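PDB 3VCC: mandelate racemase/muconate lactonizing protein from Paenibacillus sp., which probably dehydrates D-galacturonate, an acid sugar, with the help of magnesium, as a member of the enolase superfamily. Local coordinates for residues I204-N209 against Y230-A235; E18-T23 against E372-L377; R146-L151 against I188-G193; D53-Y58 against G104-K109. All blocks are in the same frame, centred on the assembly; numbering follows the deposited sequence. Where two conformers were deposited one is given.

Interaction 1. Residues I204-N209 against Y230-A235; sequences IMIDAN and YWLEEA. With MG (magnesium ion), chain D; MG (magnesium ion), chain C.
The carbonyl of Ile-204 opens the pairing, its O taking the N-H of Tyr-230 at 2.7 Å. From here strands 204-207 and 230-233 run parallel, 5° apart, as neighbouring staves of the enolase-type TIM barrel, joined by a beta-alpha-beta crossover through helix 214-223. Met-205 lays its CG over the five-membered ring of Trp-231, 3.3 Å from the centroid and almost on the ring normal; the chain then bends at chi2 so that SD sits above the six-membered ring, 3.6 Å from its centroid, a Met-aromatic contact. Ile-206 binds with both backbone polar atoms, N to Trp-231 O and O to Glu-233 N (2.8 Å), and on the other face of the sheet its CG1 meets Leu-232 CD1. Asp-207, on the same face as Met-205, has CG anti to the backbone N (chi1 180°), which places its carboxylate stacked against that of Glu-233, planes 27° apart. Asp-207 OD2 and Glu-233 OE2 approach to 3.0 Å because both bind one magnesium, which Glu-263 and three waters complete. Asp-207 OD1 accepts from Asn-209 N in an Asx turn. Ala-208 N continues the pairing to Glu-233 O, while Asn-209 ND2 shares a water with Glu-234 OE1. Glu-234 OE2 is 2.1 Å from a second magnesium, also held by Glu-238 and Asp-261. Lys-170 on Asp-207 OD2, and Lys-168, Gln-283 and Trp-231 NE1 on Glu-233 OE1, form a second shell; with the metal they would offset the repulsion between the crowded carboxylates.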
loop_
_atom_site.group_PDB
_atom_site.type_symbol
_atom_site.label_atom_id
_atom_site.label_comp_id
_atom_site.label_asym_id
_atom_site.label_seq_id
_atom_site.Cartn_x
_atom_site.Cartn_y
_atom_site.Cartn_z
ATOM N N ILE A 204 15.585 -5.325 -5.145
ATOM C CA ILE A 204 15.100 -4.708 -6.366
ATOM C C ILE A 204 13.851 -5.432 -6.858
ATOM O O ILE A 204 13.872 -6.656 -7.041
ATOM C CB ILE A 204 16.177 -4.774 -7.475
ATOM C CG1 ILE A 204 17.412 -3.972 -7.070
ATOM C CG2 ILE A 204 15.607 -4.302 -8.812
ATOM C CD1 ILE A 204 17.125 -2.503 -6.817
ATOM N N MET A 205 12.769 -4.679 -7.063
ATOM C CA MET A 205 11.537 -5.245 -7.598
ATOM C C MET A 205 11.202 -4.603 -8.929
ATOM O O MET A 205 11.531 -3.437 -9.152
ATOM C CB MET A 205 10.385 -5.043 -6.615
ATOM C CG MET A 205 10.420 -6.033 -5.473
ATOM S SD MET A 205 10.113 -5.260 -3.896
ATOM C CE MET A 205 11.728 -4.568 -3.603
ATOM N N ILE A 206 10.564 -5.351 -9.826
ATOM C CA ILE A 206 10.128 -4.732 -11.075
ATOM C C ILE A 206 8.644 -4.945 -11.281
ATOM O O ILE A 206 8.085 -5.979 -10.889
ATOM C CB ILE A 206 10.946 -5.180 -12.328
ATOM C CG1 ILE A 206 10.777 -6.671 -12.611
ATOM C CG2 ILE A 206 12.430 -4.826 -12.172
ATOM C CD1 ILE A 206 11.596 -7.136 -13.847
ATOM N N ASP A 207 8.013 -3.958 -11.896
ATOM C CA ASP A 207 6.571 -3.933 -12.037
ATOM C C ASP A 207 6.247 -3.531 -13.467
ATOM O O ASP A 207 6.502 -2.398 -13.878
ATOM C CB ASP A 207 5.977 -2.962 -11.010
ATOM C CG ASP A 207 4.467 -2.862 -11.077
ATOM O OD1 ASP A 207 3.853 -3.444 -11.992
ATOM O OD2 ASP A 207 3.888 -2.160 -10.209
ATOM N N ALA A 208 5.722 -4.485 -14.245
ATOM C CA ALA A 208 5.457 -4.237 -15.656
ATOM C C ALA A 208 4.068 -3.676 -15.956
ATOM O O ALA A 208 3.778 -3.335 -17.110
ATOM C CB ALA A 208 5.706 -5.507 -16.485
ATOM N N ASN A 209 3.213 -3.566 -14.940
ATOM C CA ASN A 209 1.832 -3.148 -15.160
ATOM C C ASN A 209 1.219 -3.835 -16.373
ATOM O O ASN A 209 0.532 -3.213 -17.179
ATOM C CB ASN A 209 1.686 -1.632 -15.249
ATOM C CG ASN A 209 1.873 -0.966 -13.910
ATOM O OD1 ASN A 209 2.958 -0.489 -13.607
ATOM N ND2 ASN A 209 0.824 -0.965 -13.081
ATOM N N TYR A 230 14.149 -9.274 -6.481
ATOM C CA TYR A 230 13.391 -9.829 -5.371
ATOM C C TYR A 230 12.026 -10.307 -5.839
ATOM O O TYR A 230 11.603 -11.428 -5.521
ATOM C CB TYR A 230 13.261 -8.818 -4.235
ATOM C CG TYR A 230 12.612 -9.414 -3.011
ATOM C CD1 TYR A 230 13.302 -10.300 -2.189
ATOM C CD2 TYR A 230 11.300 -9.108 -2.684
ATOM C CE1 TYR A 230 12.696 -10.854 -1.065
ATOM C CE2 TYR A 230 10.694 -9.649 -1.564
ATOM C CZ TYR A 230 11.395 -10.523 -0.761
ATOM O OH TYR A 230 10.777 -11.056 0.351
ATOM N N TRP A 231 11.322 -9.468 -6.589
ATOM C CA TRP A 231 10.084 -9.939 -7.199
ATOM C C TRP A 231 9.754 -9.309 -8.538
ATOM O O TRP A 231 10.275 -8.249 -8.904
ATOM C CB TRP A 231 8.897 -9.884 -6.209
ATOM C CG TRP A 231 8.144 -8.556 -5.999
ATOM C CD1 TRP A 231 7.742 -7.643 -6.948
ATOM C CD2 TRP A 231 7.676 -8.051 -4.740
ATOM N NE1 TRP A 231 7.062 -6.606 -6.347
ATOM C CE2 TRP A 231 7.013 -6.829 -4.993
ATOM C CE3 TRP A 231 7.758 -8.517 -3.420
ATOM C CZ2 TRP A 231 6.439 -6.057 -3.967
ATOM C CZ3 TRP A 231 7.190 -7.739 -2.394
ATOM C CH2 TRP A 231 6.537 -6.528 -2.681
ATOM N N LEU A 232 8.881 -9.997 -9.257
ATOM C CA LEU A 232 8.384 -9.587 -10.546
ATOM C C LEU A 232 6.887 -9.437 -10.407
ATOM O O LEU A 232 6.172 -10.402 -10.118
ATOM C CB LEU A 232 8.688 -10.664 -11.592
ATOM C CG LEU A 232 7.877 -10.618 -12.884
ATOM C CD1 LEU A 232 8.193 -9.327 -13.669
ATOM C CD2 LEU A 232 8.140 -11.879 -13.720
ATOM N N GLU A 233 6.424 -8.216 -10.617
ATOM C CA GLU A 233 5.047 -7.846 -10.334
ATOM C C GLU A 233 4.294 -7.551 -11.632
ATOM O O GLU A 233 4.771 -6.782 -12.473
ATOM C CB GLU A 233 5.034 -6.608 -9.430
ATOM C CG GLU A 233 3.657 -5.957 -9.262
ATOM C CD GLU A 233 3.661 -4.875 -8.183
ATOM O OE1 GLU A 233 4.603 -4.832 -7.369
ATOM O OE2 GLU A 233 2.719 -4.071 -8.146
ATOM N N GLU A 234 3.126 -8.170 -11.785
ATOM C CA GLU A 234 2.251 -7.933 -12.926
ATOM C C GLU A 234 2.987 -7.919 -14.280
ATOM O O GLU A 234 2.897 -6.948 -15.037
ATOM C CB GLU A 234 1.437 -6.645 -12.738
ATOM C CG GLU A 234 0.459 -6.713 -11.547
ATOM C CD GLU A 234 -0.813 -5.904 -11.772
ATOM O OE1 GLU A 234 -0.748 -4.663 -11.917
ATOM O OE2 GLU A 234 -1.904 -6.505 -11.774
ATOM N N ALA A 235 3.723 -8.991 -14.559
ATOM C CA ALA A 235 4.377 -9.144 -15.860
ATOM C C ALA A 235 3.320 -9.081 -16.961
ATOM O O ALA A 235 3.530 -8.457 -18.000
ATOM C CB ALA A 235 5.142 -10.481 -15.913
HETATM MG MG MG D . 1.859 -2.604 -9.348
HETATM MG MG MG C . -2.660 -8.504 -12.016
HETATM O O HOH W 1 1.315 -3.534 -11.271
HETATM O O HOH W 2 -1.394 -3.017 -13.919
HETATM O O HOH W 3 0.836 -0.692 -10.249
HETATM O O HOH W 4 -1.157 -8.909 -13.567
HETATM O O HOH W 5 -4.151 -8.281 -10.360
HETATM O O HOH W 6 -4.017 -7.644 -13.561
HETATM O O HOH W 7 2.416 -1.321 -7.632
#

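Interaction 2. Residues E18-T23 against E372-L377; sequences EFAKLT and ELVTYL
Leu-22 and Leu-377 meet at about a right angle, methyl against methyl, with CD2 of Leu-22 3.6 Å from CD1 of Leu-377. The CB of Leu-377 points toward the strand. With CG anti to the carbonyl carbon (chi1 -63°) and the chain extended beyond it, CD1 comes within 3.9 Å of Lys-21 O. Leu-22 leaves the strand neither toward nor away from the helix, and its CD2 branch does the reaching, also approaching Val-374 CG2 at 4.2 Å. Ala-20 presents its short CB to the base of Leu-377, CB to CB 3.9 Å, and lies more loosely against Val-374 CG1. The C-terminal helix 371-380 thus packs across a face of the antiparallel sheet built on strand 14-30, in the capping region of the enolase fold; the helix and strand segments cross at 103°, their axes 7.8 Å apart. On this sheet, strand 14-30 pairs with both strand 42-52 and strand 383-386, the latter following the helix in the chain. No direct hydrogen bond spans the two segments. Instead, water 8 accepts from Lys-21 N at 3.0 Å and donates to Leu-377 O at 3.1 Å, joining the strand backbone to the helix backbone beside the apolar cluster.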
loop_
_atom_site.group_PDB
_atom_site.type_symbol
_atom_site.label_atom_id
_atom_site.label_comp_id
_atom_site.label_asym_id
_atom_site.label_seq_id
_atom_site.Cartn_x
_atom_site.Cartn_y
_atom_site.Cartn_z
ATOM N N GLU A 18 -18.257 12.955 9.607
ATOM C CA GLU A 18 -17.976 14.095 8.752
ATOM C C GLU A 18 -16.951 13.663 7.731
ATOM O O GLU A 18 -16.116 12.827 8.040
ATOM C CB GLU A 18 -17.390 15.238 9.580
ATOM C CG GLU A 18 -18.267 15.679 10.760
ATOM C CD GLU A 18 -17.511 16.585 11.714
ATOM O OE1 GLU A 18 -16.837 16.083 12.639
ATOM O OE2 GLU A 18 -17.582 17.812 11.524
ATOM N N PHE A 19 -16.999 14.262 6.542
ATOM C CA PHE A 19 -16.190 13.830 5.401
ATOM C C PHE A 19 -15.544 15.024 4.688
ATOM O O PHE A 19 -16.189 16.059 4.500
ATOM C CB PHE A 19 -17.066 13.100 4.395
ATOM C CG PHE A 19 -16.329 12.673 3.156
ATOM C CD1 PHE A 19 -16.328 13.479 2.031
ATOM C CD2 PHE A 19 -15.610 11.492 3.133
ATOM C CE1 PHE A 19 -15.638 13.108 0.894
ATOM C CE2 PHE A 19 -14.912 11.103 1.989
ATOM C CZ PHE A 19 -14.924 11.912 0.875
ATOM N N ALA A 20 -14.286 14.869 4.276
ATOM C CA ALA A 20 -13.589 15.913 3.537
ATOM C C ALA A 20 -12.443 15.335 2.716
ATOM O O ALA A 20 -11.881 14.319 3.075
ATOM C CB ALA A 20 -13.047 16.960 4.488
ATOM N N LYS A 21 -12.088 16.018 1.636
ATOM C CA LYS A 21 -10.966 15.594 0.796
ATOM C C LYS A 21 -9.754 16.469 1.091
ATOM O O LYS A 21 -9.811 17.692 0.934
ATOM C CB LYS A 21 -11.365 15.704 -0.678
ATOM C CG LYS A 21 -10.243 15.327 -1.670
ATOM C CD LYS A 21 -10.767 15.278 -3.102
ATOM C CE LYS A 21 -10.530 16.590 -3.845
ATOM N NZ LYS A 21 -9.113 16.757 -4.288
ATOM N N LEU A 22 -8.659 15.852 1.536
ATOM C CA LEU A 22 -7.430 16.599 1.809
ATOM C C LEU A 22 -6.521 16.549 0.578
ATOM O O LEU A 22 -6.612 15.628 -0.236
ATOM C CB LEU A 22 -6.691 16.021 3.023
ATOM C CG LEU A 22 -7.467 15.743 4.317
ATOM C CD1 LEU A 22 -6.498 15.618 5.487
ATOM C CD2 LEU A 22 -8.476 16.845 4.597
ATOM N N THR A 23 -5.644 17.536 0.439
ATOM C CA THR A 23 -4.816 17.599 -0.753
ATOM C C THR A 23 -3.370 17.874 -0.393
ATOM O O THR A 23 -3.071 18.472 0.645
ATOM C CB THR A 23 -5.292 18.711 -1.711
ATOM O OG1 THR A 23 -5.191 19.976 -1.052
ATOM C CG2 THR A 23 -6.728 18.484 -2.135
ATOM N N GLU A 372 -8.999 22.207 12.614
ATOM C CA GLU A 372 -9.562 23.426 12.029
ATOM C C GLU A 372 -9.576 23.414 10.504
ATOM O O GLU A 372 -10.552 23.836 9.874
ATOM C CB GLU A 372 -8.828 24.670 12.546
ATOM C CG GLU A 372 -9.036 24.920 14.033
ATOM C CD GLU A 372 -8.371 23.873 14.915
ATOM O OE1 GLU A 372 -7.298 23.352 14.520
ATOM O OE2 GLU A 372 -8.924 23.571 16.003
ATOM N N LEU A 373 -8.494 22.933 9.905
ATOM C CA LEU A 373 -8.461 22.818 8.453
ATOM C C LEU A 373 -9.488 21.785 7.982
ATOM O O LEU A 373 -10.201 21.989 6.996
ATOM C CB LEU A 373 -7.071 22.421 7.983
ATOM C CG LEU A 373 -6.981 22.192 6.486
ATOM C CD1 LEU A 373 -7.434 23.460 5.748
ATOM C CD2 LEU A 373 -5.558 21.807 6.138
ATOM N N VAL A 374 -9.571 20.662 8.681
ATOM C CA VAL A 374 -10.502 19.639 8.250
ATOM C C VAL A 374 -11.924 20.173 8.367
ATOM O O VAL A 374 -12.741 19.983 7.470
ATOM C CB VAL A 374 -10.301 18.303 9.005
ATOM C CG1 VAL A 374 -11.359 17.306 8.587
ATOM C CG2 VAL A 374 -8.928 17.745 8.690
ATOM N N THR A 375 -12.210 20.865 9.463
ATOM C CA THR A 375 -13.525 21.481 9.635
ATOM C C THR A 375 -13.854 22.428 8.459
ATOM O O THR A 375 -14.957 22.391 7.907
ATOM C CB THR A 375 -13.632 22.204 10.995
ATOM O OG1 THR A 375 -13.468 21.247 12.056
ATOM C CG2 THR A 375 -14.984 22.898 11.140
ATOM N N TYR A 376 -12.887 23.247 8.056
ATOM C CA TYR A 376 -13.082 24.138 6.915
ATOM C C TYR A 376 -13.432 23.355 5.644
ATOM O O TYR A 376 -14.406 23.662 4.958
ATOM C CB TYR A 376 -11.835 24.989 6.659
ATOM C CG TYR A 376 -11.976 25.856 5.429
ATOM C CD1 TYR A 376 -12.815 26.966 5.436
ATOM C CD2 TYR A 376 -11.291 25.557 4.256
ATOM C CE1 TYR A 376 -12.965 27.772 4.317
ATOM C CE2 TYR A 376 -11.434 26.355 3.122
ATOM C CZ TYR A 376 -12.271 27.464 3.161
ATOM O OH TYR A 376 -12.427 28.261 2.053
ATOM N N LEU A 377 -12.644 22.326 5.353
ATOM C CA LEU A 377 -12.834 21.513 4.154
ATOM C C LEU A 377 -14.162 20.754 4.177
ATOM O O LEU A 377 -14.829 20.616 3.155
ATOM C CB LEU A 377 -11.663 20.542 4.002
ATOM C CG LEU A 377 -10.329 21.272 3.797
ATOM C CD1 LEU A 377 -9.198 20.262 3.752
ATOM C CD2 LEU A 377 -10.353 22.122 2.530
HETATM O O HOH W 8 -13.794 18.410 1.184
#

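Interaction 3. Residues R146-L151 against I188-G193; sequences RAAVAL and IAIVRG
Val-149 of helix 145-161 rests on the Ala-189 to Gly-193 turn of helix 180-198, joining two neighbouring helices on the outside of the TIM barrel of the enolase fold. Their short segments run in broadly the same direction, crossing at -38° with axes 8.7 Å apart. The contact is apolar, without a hydrogen bond across it. Among side chains, Val-149 does most of the work: its CG2 lies 3.7 Å from Ala-189 CB and also reaches Ile-190 CG1. At the edge of the patch Ile-190 CD1 lies more loosely against Ala-148 CB, at 4.5 Å; Ile-190 also touches Met-152 of helix 145-161 and Ile-169 of strand 167-170. Contacts of side chain with backbone form the second group. Val-149 CG2 approaches Ala-189 O at 3.6 Å, so the valine bears on the main chain of the turn as well as on its side chains. Having no side chain, Gly-193 lets the valine settle directly against its backbone; a hydrogen bond from Gln-153 NE2 to Gly-193 O joins the same two helices one turn further along. Rotation about chi1 (172°) sets CG1 anti to the backbone N, and this methyl comes to lie 3.9 Å from Gly-193 CA.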
loop_
_atom_site.group_PDB
_atom_site.type_symbol
_atom_site.label_atom_id
_atom_site.label_comp_id
_atom_site.label_asym_id
_atom_site.label_seq_id
_atom_site.Cartn_x
_atom_site.Cartn_y
_atom_site.Cartn_z
ATOM N N ARG A 146 21.451 5.698 -22.290
ATOM C CA ARG A 146 22.364 5.939 -21.178
ATOM C C ARG A 146 21.914 7.127 -20.336
ATOM O O ARG A 146 22.035 7.107 -19.105
ATOM C CB ARG A 146 23.791 6.156 -21.687
ATOM C CG ARG A 146 24.421 4.911 -22.275
ATOM C CD ARG A 146 25.509 5.266 -23.283
ATOM N NE ARG A 146 24.964 5.624 -24.593
ATOM C CZ ARG A 146 24.880 6.864 -25.073
ATOM N NH1 ARG A 146 25.298 7.903 -24.356
ATOM N NH2 ARG A 146 24.373 7.064 -26.285
ATOM N N ALA A 147 21.408 8.161 -21.007
ATOM C CA ALA A 147 20.844 9.331 -20.327
ATOM C C ALA A 147 19.687 8.898 -19.435
ATOM O O ALA A 147 19.567 9.341 -18.291
ATOM C CB ALA A 147 20.354 10.339 -21.335
ATOM N N ALA A 148 18.831 8.039 -19.983
ATOM C CA ALA A 148 17.682 7.503 -19.264
ATOM C C ALA A 148 18.087 6.749 -18.007
ATOM O O ALA A 148 17.476 6.917 -16.950
ATOM C CB ALA A 148 16.854 6.600 -20.182
ATOM N N VAL A 149 19.107 5.905 -18.124
ATOM C CA VAL A 149 19.635 5.173 -16.974
ATOM C C VAL A 149 20.146 6.157 -15.916
ATOM O O VAL A 149 19.801 6.046 -14.741
ATOM C CB VAL A 149 20.754 4.181 -17.385
ATOM C CG1 VAL A 149 21.422 3.564 -16.159
ATOM C CG2 VAL A 149 20.198 3.078 -18.306
ATOM N N ALA A 150 20.940 7.136 -16.334
ATOM C CA ALA A 150 21.479 8.103 -15.382
ATOM C C ALA A 150 20.375 8.882 -14.651
ATOM O O ALA A 150 20.516 9.217 -13.488
ATOM C CB ALA A 150 22.451 9.066 -16.070
ATOM N N LEU A 151 19.278 9.179 -15.337
ATOM C CA LEU A 151 18.213 9.951 -14.709
ATOM C C LEU A 151 17.508 9.084 -13.656
ATOM O O LEU A 151 17.232 9.535 -12.539
ATOM C CB LEU A 151 17.226 10.475 -15.760
ATOM C CG LEU A 151 16.048 11.333 -15.276
ATOM C CD1 LEU A 151 15.501 12.187 -16.409
ATOM C CD2 LEU A 151 14.944 10.479 -14.684
ATOM N N ILE A 188 15.654 -2.973 -19.263
ATOM C CA ILE A 188 16.717 -3.819 -18.741
ATOM C C ILE A 188 17.887 -2.963 -18.272
ATOM O O ILE A 188 18.415 -3.179 -17.184
ATOM C CB ILE A 188 17.190 -4.816 -19.809
ATOM C CG1 ILE A 188 16.102 -5.888 -20.023
ATOM C CG2 ILE A 188 18.536 -5.442 -19.412
ATOM C CD1 ILE A 188 16.136 -6.555 -21.398
ATOM N N ALA A 189 18.272 -1.996 -19.096
ATOM C CA ALA A 189 19.388 -1.118 -18.766
ATOM C C ALA A 189 19.113 -0.283 -17.501
ATOM O O ALA A 189 20.003 -0.083 -16.670
ATOM C CB ALA A 189 19.711 -0.210 -19.947
ATOM N N ILE A 190 17.886 0.217 -17.368
ATOM C CA ILE A 190 17.490 0.953 -16.174
ATOM C C ILE A 190 17.529 0.101 -14.904
ATOM O O ILE A 190 18.009 0.557 -13.855
ATOM C CB ILE A 190 16.106 1.606 -16.364
ATOM C CG1 ILE A 190 16.228 2.767 -17.358
ATOM C CG2 ILE A 190 15.535 2.097 -15.021
ATOM C CD1 ILE A 190 14.926 3.275 -17.897
ATOM N N VAL A 191 17.020 -1.125 -14.979
ATOM C CA VAL A 191 17.069 -2.006 -13.818
ATOM C C VAL A 191 18.512 -2.268 -13.379
ATOM O O VAL A 191 18.822 -2.240 -12.185
ATOM C CB VAL A 191 16.323 -3.313 -14.064
ATOM C CG1 VAL A 191 16.454 -4.231 -12.848
ATOM C CG2 VAL A 191 14.862 -3.014 -14.352
ATOM N N ARG A 192 19.387 -2.504 -14.352
ATOM C CA ARG A 192 20.796 -2.747 -14.067
ATOM C C ARG A 192 21.391 -1.545 -13.355
ATOM O O ARG A 192 22.102 -1.681 -12.359
ATOM C CB ARG A 192 21.579 -3.013 -15.358
ATOM C CG ARG A 192 21.194 -4.287 -16.072
ATOM C CD ARG A 192 22.272 -4.705 -17.079
ATOM N NE ARG A 192 22.186 -6.130 -17.377
ATOM C CZ ARG A 192 22.736 -7.077 -16.626
ATOM N NH1 ARG A 192 23.418 -6.745 -15.536
ATOM N NH2 ARG A 192 22.609 -8.352 -16.962
ATOM N N GLY A 193 21.097 -0.361 -13.879
ATOM C CA GLY A 193 21.643 0.867 -13.337
ATOM C C GLY A 193 21.197 1.065 -11.904
ATOM O O GLY A 193 21.994 1.449 -11.051
#

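Interaction 4. Residues D53-Y58 against G104-K109; sequences DGQTGY and GQRQGK
The start of strand 55-60, with the turn before it, passes the C-terminal end of helix 92-107, the nearest CA atoms, those of Gln-55 and Arg-106, lying 7.4 Å apart. That helix ends in a Schellman motif, with Gly-108 as the C-prime residue of positive phi and Lys-109 N bonded to Gly-104 O. Strand and helix belong to the capping region of the enolase fold. Arg-106 carries the contact. Its CG is anti to the backbone N (chi1 171°) and the chain then folds at chi2 and chi3, turning the guanidinium back toward the strand. There it takes Asp-53 end-on: NH1 donates to the anti lone pair of OD2, 2.9 Å away, in a salt bridge, while NH2 donates to the backbone O of Asp-53, also at 2.9 Å, from above the carbonyl plane, and more weakly to OD2. The carboxylate stands steeply to the guanidinium, their planes 79° apart. NE adds a weak bond to Gln-55 OE1, nearly straight at 168°. All three guanidinium nitrogens are thereby engaged, which limits rotation of the group; Trp-12 adds a cation-pi contact. Gln-55 bends at chi2 and brings its amide across Gln-105 at about a right angle, NE2 lying 3.9 Å from Gln-105 CB. The amide of Gln-105 turns away to Asp-101 on its own helix, while its CG lies 3.7 Å from Thr-56 O.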
loop_
_atom_site.group_PDB
_atom_site.type_symbol
_atom_site.label_atom_id
_atom_site.label_comp_id
_atom_site.label_asym_id
_atom_site.label_seq_id
_atom_site.Cartn_x
_atom_site.Cartn_y
_atom_site.Cartn_z
ATOM N N ASP A 53 -19.090 8.719 21.543
ATOM C CA ASP A 53 -18.975 9.023 22.966
ATOM C C ASP A 53 -18.048 10.216 23.244
ATOM O O ASP A 53 -17.186 10.152 24.125
ATOM C CB ASP A 53 -18.505 7.792 23.751
ATOM C CG ASP A 53 -18.611 7.994 25.251
ATOM O OD1 ASP A 53 -19.611 8.592 25.684
ATOM O OD2 ASP A 53 -17.693 7.585 25.992
ATOM N N GLY A 54 -18.224 11.298 22.488
ATOM C CA GLY A 54 -17.532 12.550 22.767
ATOM C C GLY A 54 -16.065 12.622 22.351
ATOM O O GLY A 54 -15.343 13.566 22.696
ATOM N N GLN A 55 -15.621 11.625 21.602
ATOM C CA GLN A 55 -14.215 11.523 21.216
ATOM C C GLN A 55 -14.131 11.307 19.709
ATOM O O GLN A 55 -14.985 10.641 19.132
ATOM C CB GLN A 55 -13.581 10.341 21.941
ATOM C CG GLN A 55 -12.196 9.976 21.448
ATOM C CD GLN A 55 -11.156 10.152 22.529
ATOM O OE1 GLN A 55 -11.238 9.535 23.602
ATOM N NE2 GLN A 55 -10.185 11.014 22.271
ATOM N N THR A 56 -13.106 11.853 19.063
ATOM C CA THR A 56 -13.034 11.749 17.608
ATOM C C THR A 56 -11.966 10.770 17.116
ATOM O O THR A 56 -10.960 10.528 17.787
ATOM C CB THR A 56 -12.832 13.129 16.938
ATOM O OG1 THR A 56 -11.497 13.602 17.177
ATOM C CG2 THR A 56 -13.855 14.139 17.457
ATOM N N GLY A 57 -12.210 10.204 15.938
ATOM C CA GLY A 57 -11.213 9.407 15.248
ATOM C C GLY A 57 -11.199 9.787 13.780
ATOM O O GLY A 57 -12.235 10.108 13.198
ATOM N N TYR A 58 -10.018 9.751 13.175
ATOM C CA TYR A 58 -9.863 10.135 11.781
ATOM C C TYR A 58 -9.339 8.964 10.965
ATOM O O TYR A 58 -8.557 8.154 11.470
ATOM C CB TYR A 58 -8.792 11.221 11.663
ATOM C CG TYR A 58 -9.171 12.625 12.090
ATOM C CD1 TYR A 58 -9.583 13.561 11.149
ATOM C CD2 TYR A 58 -9.058 13.027 13.418
ATOM C CE1 TYR A 58 -9.900 14.846 11.513
ATOM C CE2 TYR A 58 -9.379 14.327 13.798
ATOM C CZ TYR A 58 -9.797 15.230 12.832
ATOM O OH TYR A 58 -10.122 16.534 13.167
ATOM N N GLY A 104 -8.146 3.401 19.115
ATOM C CA GLY A 104 -6.803 3.683 19.592
ATOM C C GLY A 104 -6.741 4.928 20.465
ATOM O O GLY A 104 -6.080 4.923 21.506
ATOM N N GLN A 105 -7.436 5.989 20.056
ATOM C CA GLN A 105 -7.534 7.203 20.881
ATOM C C GLN A 105 -8.147 6.899 22.262
ATOM O O GLN A 105 -7.608 7.301 23.298
ATOM C CB GLN A 105 -8.360 8.290 20.178
ATOM C CG GLN A 105 -7.841 8.744 18.801
ATOM C CD GLN A 105 -6.379 9.173 18.805
ATOM O OE1 GLN A 105 -5.910 9.828 19.741
ATOM N NE2 GLN A 105 -5.647 8.805 17.739
ATOM N N ARG A 106 -9.278 6.196 22.266
ATOM C CA ARG A 106 -10.019 5.935 23.505
ATOM C C ARG A 106 -9.227 5.027 24.453
ATOM O O ARG A 106 -9.148 5.295 25.654
ATOM C CB ARG A 106 -11.396 5.350 23.165
ATOM C CG ARG A 106 -12.202 4.819 24.346
ATOM C CD ARG A 106 -12.384 5.865 25.453
ATOM N NE ARG A 106 -13.039 7.099 25.030
ATOM C CZ ARG A 106 -14.356 7.282 24.999
ATOM N NH1 ARG A 106 -15.180 6.287 25.324
ATOM N NH2 ARG A 106 -14.859 8.452 24.621
ATOM N N GLN A 107 -8.599 3.986 23.910
ATOM C CA GLN A 107 -7.826 3.044 24.720
ATOM C C GLN A 107 -6.407 3.534 24.969
ATOM O O GLN A 107 -5.704 2.979 25.799
ATOM C CB GLN A 107 -7.764 1.667 24.064
ATOM C CG GLN A 107 -9.077 0.928 23.984
ATOM C CD GLN A 107 -8.926 -0.397 23.273
ATOM O OE1 GLN A 107 -9.446 -0.582 22.177
ATOM N NE2 GLN A 107 -8.203 -1.326 23.890
ATOM N N GLY A 108 -5.985 4.570 24.250
ATOM C CA GLY A 108 -4.615 5.039 24.341
ATOM C C GLY A 108 -3.593 4.025 23.854
ATOM O O GLY A 108 -2.567 3.809 24.496
ATOM N N LYS A 109 -3.870 3.397 22.715
ATOM C CA LYS A 109 -2.943 2.418 22.132
ATOM C C LYS A 109 -2.814 2.625 20.625
ATOM O O LYS A 109 -3.774 3.042 19.973
ATOM C CB LYS A 109 -3.428 0.983 22.366
ATOM C CG LYS A 109 -3.537 0.538 23.813
ATOM C CD LYS A 109 -3.986 -0.921 23.865
ATOM C CE LYS A 109 -4.652 -1.263 25.193
ATOM N NZ LYS A 109 -3.686 -1.834 26.168
HETATM O O HOH W 9 -13.557 11.159 25.596
#

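Along the chain, interaction 4 closes first, then interaction 3, then interaction 1, and all three fall between the two segments of interaction 2. Interactions 1 and 3 belong to the barrel, centres about 16 Å apart, and touch where Val-191 of helix 180-198 packs on Ile-204 and Ile-206 of strand 204-207. Interactions 2 and 4 share the antiparallel sheet of the capping region, centres about 19 Å apart, and meet where Val-374 packs against Tyr-58. Interaction 1, holding the metal ligands, lies about 36 Å from interaction 2, centre to centre. Interaction 2 ties the last helix to strand 14-30, so both ends of the chain build the capping region, which in enolase-superfamily proteins typically closes over the metal-bearing end of the barrel.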